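Local coordinates for protein esterase (Staphylococcus aureus subsp. aureus USA300_TCH1516, PDB 3D7R) that is a putative esterase of the alpha/beta hydrolase fold that probably hydrolyses carboxylic ester bonds, at residues 54-59 with 106-111; 47-52 with 228-233. All blocks are in the same frame, centred on the assembly; numbering follows the deposited sequence.

In the fold
Helix 46-61, near the N terminus of the modelled chain, takes part in both contacts. Its early turns, 47-52, pack on 228-233 in contact 2, and its later turns, 54-59, meet the loop 106-111 in contact 1. From the helix the chain runs through strands 75-81, 84-90 and 98-102 before it reaches that loop, so contact 1 closes the shorter circuit. Contact 2 closes a much longer one, which holds the first entirely. The two centres lie about 11 Å apart. The contacts meet where the A108 methyl packs on F52 and I231. Together they tie helix 46-61 to helix 225-236 and to a loop leaving the central sheet.

Contact 1 (54-59 with 106-111); sequences YKREIE and FNALQP
R56 lays one face of its guanidinium over a methyl of L109. L109 CD2 stands 3.6 Å above that plane, displaced toward its rim, and the two side chains cross at about a right angle. R56 reaches this place by folding its chain at chi2 (-46°) and chi3 (-47°), which curls the arm around the carbonyl of A108. R56 NE donates to A108 O at 2.9 Å, with an N-H...O angle of 151°. The donor comes from above the carbonyl plane, not along a lone pair. In the plane of the guanidinium, Q110 CG lies at the edge, 3.8 Å from R56 NH2. The nearest side-chain carbons of R56 and A108 are CG and CB, 4.4 Å apart.

N60, one turn further on, completes the polar network. Its amide OD1 accepts from R56 NH2, while its ND2 donates to A108 O. The buried carbonyl is thus held by two donors, and the arginine is tied to both helix and loop. A water extends the contact: it donates to E59 O at 2.7 Å and accepts from Q110 NE2 at 3.2 Å. The other amide atom of Q110, OE1, accepts a hydrogen bond from K137 NZ.

The loop follows strand 98-102 and a His-Gly-Gly sequence, and F106 N makes a weak hydrogen bond to S173 OG. This is consistent with the oxyanion-hole loop of hormone-sensitive-lipase-like alpha/beta hydrolases, packed here against an N-terminal helix.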
# COMPACT_ATOMS: atom_id res chain seq x y z
N TYR A 54 -9.94 -20.18 -2.56
CA TYR A 54 -9.58 -21.46 -1.95
C TYR A 54 -8.08 -21.50 -1.59
O TYR A 54 -7.72 -21.79 -0.44
CB TYR A 54 -9.91 -22.63 -2.89
CG TYR A 54 -9.45 -23.97 -2.35
CD1 TYR A 54 -10.28 -24.74 -1.53
CD2 TYR A 54 -8.18 -24.48 -2.65
CE1 TYR A 54 -9.87 -25.97 -1.03
CE2 TYR A 54 -7.76 -25.72 -2.15
CZ TYR A 54 -8.62 -26.46 -1.34
OH TYR A 54 -8.24 -27.68 -0.82
N LYS A 55 -7.23 -21.20 -2.57
CA LYS A 55 -5.77 -21.13 -2.35
C LYS A 55 -5.38 -20.11 -1.28
O LYS A 55 -4.57 -20.41 -0.39
CB LYS A 55 -5.05 -20.79 -3.67
CG LYS A 55 -3.53 -20.90 -3.58
CD LYS A 55 -2.86 -20.74 -4.95
CE LYS A 55 -1.37 -21.10 -4.87
NZ LYS A 55 -0.59 -20.16 -3.99
N ARG A 56 -5.94 -18.91 -1.35
CA ARG A 56 -5.53 -17.84 -0.42
C ARG A 56 -5.96 -18.15 1.03
O ARG A 56 -5.24 -17.86 1.97
CB ARG A 56 -6.06 -16.47 -0.85
CG ARG A 56 -5.55 -15.93 -2.20
CD ARG A 56 -4.03 -16.08 -2.39
NE ARG A 56 -3.29 -15.64 -1.20
CZ ARG A 56 -2.04 -16.01 -0.93
NH1 ARG A 56 -1.39 -16.80 -1.78
NH2 ARG A 56 -1.44 -15.59 0.19
N GLU A 57 -7.13 -18.75 1.20
CA GLU A 57 -7.56 -19.12 2.55
C GLU A 57 -6.47 -19.96 3.26
O GLU A 57 -6.13 -19.70 4.42
CB GLU A 57 -8.88 -19.90 2.54
CG GLU A 57 -9.43 -20.15 3.94
CD GLU A 57 -10.76 -20.88 3.94
OE1 GLU A 57 -11.25 -21.26 2.84
OE2 GLU A 57 -11.31 -21.07 5.04
N ILE A 58 -5.94 -20.95 2.53
CA ILE A 58 -4.94 -21.90 3.02
C ILE A 58 -3.58 -21.24 3.20
O ILE A 58 -2.95 -21.38 4.26
CB ILE A 58 -4.80 -23.11 2.03
CG1 ILE A 58 -6.07 -23.97 2.06
CG2 ILE A 58 -3.59 -23.98 2.38
CD1 ILE A 58 -6.09 -25.07 0.95
N GLU A 59 -3.15 -20.49 2.18
CA GLU A 59 -1.84 -19.84 2.22
C GLU A 59 -1.77 -18.76 3.27
O GLU A 59 -0.73 -18.60 3.91
CB GLU A 59 -1.46 -19.27 0.84
CG GLU A 59 -1.19 -20.35 -0.24
CD GLU A 59 -0.15 -21.37 0.18
OE1 GLU A 59 0.90 -20.98 0.76
OE2 GLU A 59 -0.37 -22.58 -0.07
N PHE A 106 -4.01 -6.70 -2.66
CA PHE A 106 -5.48 -6.70 -2.77
C PHE A 106 -6.22 -7.23 -1.54
O PHE A 106 -7.39 -7.58 -1.64
CB PHE A 106 -5.94 -7.40 -4.07
CG PHE A 106 -5.07 -7.06 -5.26
CD1 PHE A 106 -5.23 -5.85 -5.93
CD2 PHE A 106 -4.07 -7.94 -5.67
CE1 PHE A 106 -4.40 -5.53 -7.01
CE2 PHE A 106 -3.23 -7.63 -6.76
CZ PHE A 106 -3.40 -6.42 -7.43
N ASN A 107 -5.54 -7.24 -0.39
CA ASN A 107 -6.07 -7.77 0.88
C ASN A 107 -6.30 -9.27 0.83
O ASN A 107 -7.07 -9.82 1.64
CB ASN A 107 -7.34 -7.03 1.35
CG ASN A 107 -7.14 -5.51 1.45
OD1 ASN A 107 -6.24 -5.05 2.14
ND2 ASN A 107 -7.95 -4.75 0.72
N ALA A 108 -5.61 -9.94 -0.10
CA ALA A 108 -5.72 -11.38 -0.32
C ALA A 108 -4.35 -12.06 -0.37
O ALA A 108 -4.21 -13.23 0.03
CB ALA A 108 -6.48 -11.66 -1.62
N LEU A 109 -3.37 -11.34 -0.92
CA LEU A 109 -1.99 -11.80 -1.02
C LEU A 109 -1.14 -11.31 0.14
O LEU A 109 -1.35 -10.22 0.66
CB LEU A 109 -1.35 -11.28 -2.32
CG LEU A 109 -1.99 -11.73 -3.63
CD1 LEU A 109 -1.30 -11.02 -4.80
CD2 LEU A 109 -1.89 -13.26 -3.77
N GLN A 110 -0.16 -12.12 0.53
CA GLN A 110 0.82 -11.72 1.52
C GLN A 110 1.93 -10.94 0.81
O GLN A 110 1.88 -10.79 -0.45
CB GLN A 110 1.38 -12.97 2.24
CG GLN A 110 0.35 -13.77 3.03
CD GLN A 110 -0.18 -13.06 4.28
OE1 GLN A 110 -0.36 -11.84 4.32
NE2 GLN A 110 -0.49 -13.85 5.31
N PRO A 111 2.91 -10.39 1.57
CA PRO A 111 3.98 -9.67 0.87
C PRO A 111 4.75 -10.51 -0.14
O PRO A 111 5.05 -11.69 0.10
CB PRO A 111 4.91 -9.21 2.01
CG PRO A 111 4.02 -9.15 3.20
CD PRO A 111 3.09 -10.32 3.03
O HOH W 1 0.88 -16.73 4.91

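Contact 2 (47-52 with 228-233); sequences QDVERF and VNEIMK
F52 and I231 meet through carbon atoms across the two helices. F52 CE2 is 3.6 Å from I231 CD1, and F52 CZ is 4.0 Å from the same methyl. I231 approaches the ring obliquely, and the two side chains cross at about a right angle. F52 carries its ring opposite its own backbone N (chi1 -178°), which directs it across to helix 225-236. I231 has CG1 and CD1 in an extended run (chi2 173°), and this brings its terminal methyl up to the ring.

One turn earlier on helix 46-61, V49 faces the stem of E230. V49 CG1 is 4.0 Å from E230 CB, and V49 CG2 is 4.1 Å from E230 CG. The valine thus spreads both methyls against the aliphatic part of the glutamate. Within helix 225-236, E230 OE2 and K233 NZ form a long salt bridge of 4.0 Å.

The next shell is largely apolar. F43 touches V49, and its ring meets that of F52 with the planes at about 60°. I41 packs on I231. Further out, R51 NH2 holds D48 OD1 at 2.7 Å in a salt bridge within helix 46-61, and K44 pairs with the other carboxylate oxygen of D48. A dimethyl sulfoxide molecule, probably from the crystallisation liquor, lies about 5 Å from the F52 side chain.

Helix 225-236 belongs to the insertion after strand 195-199. Its apolar packing against an N-terminal helix is consistent with the cap of hormone-sensitive-lipase-like alpha/beta hydrolases, which is built from these two parts of the chain.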
# COMPACT_ATOMS: atom_id res chain seq x y z
N GLN A 47 -14.89 -19.23 -11.80
CA GLN A 47 -14.19 -20.45 -11.42
C GLN A 47 -12.74 -20.14 -10.99
O GLN A 47 -12.27 -20.66 -9.97
CB GLN A 47 -14.25 -21.44 -12.59
CG GLN A 47 -15.65 -22.04 -12.93
CD GLN A 47 -16.76 -21.02 -13.31
OE1 GLN A 47 -16.58 -20.12 -14.16
NE2 GLN A 47 -17.93 -21.18 -12.66
N ASP A 48 -12.05 -19.27 -11.74
CA ASP A 48 -10.71 -18.78 -11.37
C ASP A 48 -10.74 -18.03 -10.04
O ASP A 48 -9.81 -18.14 -9.24
CB ASP A 48 -10.14 -17.83 -12.43
CG ASP A 48 -9.56 -18.56 -13.64
OD1 ASP A 48 -9.48 -19.81 -13.62
OD2 ASP A 48 -9.18 -17.87 -14.62
N VAL A 49 -11.80 -17.25 -9.82
CA VAL A 49 -11.97 -16.48 -8.58
C VAL A 49 -12.10 -17.43 -7.38
O VAL A 49 -11.41 -17.25 -6.36
CB VAL A 49 -13.17 -15.47 -8.68
CG1 VAL A 49 -13.44 -14.77 -7.36
CG2 VAL A 49 -12.87 -14.42 -9.75
N GLU A 50 -12.97 -18.44 -7.51
CA GLU A 50 -13.16 -19.45 -6.46
C GLU A 50 -11.86 -20.16 -6.13
O GLU A 50 -11.50 -20.28 -4.95
CB GLU A 50 -14.23 -20.48 -6.84
CG GLU A 50 -15.65 -19.94 -7.03
CD GLU A 50 -16.64 -21.02 -7.54
OE1 GLU A 50 -16.51 -22.20 -7.13
OE2 GLU A 50 -17.54 -20.69 -8.35
N ARG A 51 -11.14 -20.61 -7.16
CA ARG A 51 -9.84 -21.30 -6.98
C ARG A 51 -8.81 -20.43 -6.26
O ARG A 51 -8.05 -20.92 -5.41
CB ARG A 51 -9.29 -21.78 -8.33
CG ARG A 51 -10.14 -22.91 -8.96
CD ARG A 51 -9.40 -23.61 -10.10
NE ARG A 51 -9.48 -22.84 -11.34
CZ ARG A 51 -10.28 -23.14 -12.35
NH1 ARG A 51 -11.08 -24.20 -12.30
NH2 ARG A 51 -10.29 -22.37 -13.44
N PHE A 52 -8.77 -19.15 -6.62
CA PHE A 52 -7.94 -18.17 -5.94
C PHE A 52 -8.30 -18.05 -4.46
O PHE A 52 -7.41 -18.15 -3.63
CB PHE A 52 -8.10 -16.80 -6.62
CG PHE A 52 -7.25 -15.71 -6.03
CD1 PHE A 52 -5.89 -15.61 -6.35
CD2 PHE A 52 -7.80 -14.75 -5.18
CE1 PHE A 52 -5.09 -14.58 -5.84
CE2 PHE A 52 -7.01 -13.70 -4.65
CZ PHE A 52 -5.64 -13.62 -4.99
N VAL A 228 -9.94 -7.09 -9.21
CA VAL A 228 -10.02 -6.14 -8.09
C VAL A 228 -11.45 -6.10 -7.53
O VAL A 228 -11.65 -6.23 -6.30
CB VAL A 228 -9.47 -4.73 -8.52
CG1 VAL A 228 -9.77 -3.65 -7.49
CG2 VAL A 228 -7.96 -4.81 -8.80
N ASN A 229 -12.45 -5.96 -8.41
CA ASN A 229 -13.86 -5.99 -7.97
C ASN A 229 -14.16 -7.22 -7.11
O ASN A 229 -14.65 -7.11 -5.98
CB ASN A 229 -14.83 -5.99 -9.17
CG ASN A 229 -14.87 -4.64 -9.93
OD1 ASN A 229 -15.47 -4.55 -11.00
ND2 ASN A 229 -14.23 -3.62 -9.38
N GLU A 230 -13.85 -8.40 -7.64
CA GLU A 230 -14.21 -9.66 -6.98
C GLU A 230 -13.48 -9.83 -5.65
O GLU A 230 -14.06 -10.22 -4.64
CB GLU A 230 -13.95 -10.85 -7.91
CG GLU A 230 -14.89 -10.92 -9.12
CD GLU A 230 -16.35 -11.12 -8.72
OE1 GLU A 230 -16.67 -12.05 -7.95
OE2 GLU A 230 -17.18 -10.34 -9.17
N ILE A 231 -12.19 -9.54 -5.64
CA ILE A 231 -11.43 -9.67 -4.39
C ILE A 231 -11.94 -8.68 -3.34
O ILE A 231 -12.19 -9.05 -2.20
CB ILE A 231 -9.93 -9.52 -4.61
CG1 ILE A 231 -9.40 -10.65 -5.49
CG2 ILE A 231 -9.18 -9.49 -3.24
CD1 ILE A 231 -7.92 -10.45 -5.87
N MSE A 232 -12.14 -7.44 -3.75
CA MSE A 232 -12.58 -6.38 -2.82
C MSE A 232 -14.01 -6.59 -2.32
O MSE A 232 -14.30 -6.28 -1.15
CB MSE A 232 -12.41 -4.98 -3.43
CG MSE A 232 -10.97 -4.66 -3.79
SE MSE A 232 -9.86 -4.54 -2.19
CE MSE A 232 -10.55 -2.87 -1.45
N LYS A 233 -14.87 -7.14 -3.17
CA LYS A 233 -16.21 -7.49 -2.75
C LYS A 233 -16.17 -8.52 -1.62
O LYS A 233 -16.90 -8.40 -0.64
CB LYS A 233 -17.04 -8.02 -3.94
CG LYS A 233 -17.74 -6.91 -4.76
CD LYS A 233 -18.31 -7.46 -6.09
CE LYS A 233 -18.66 -6.32 -7.08
NZ LYS A 233 -18.91 -6.82 -8.50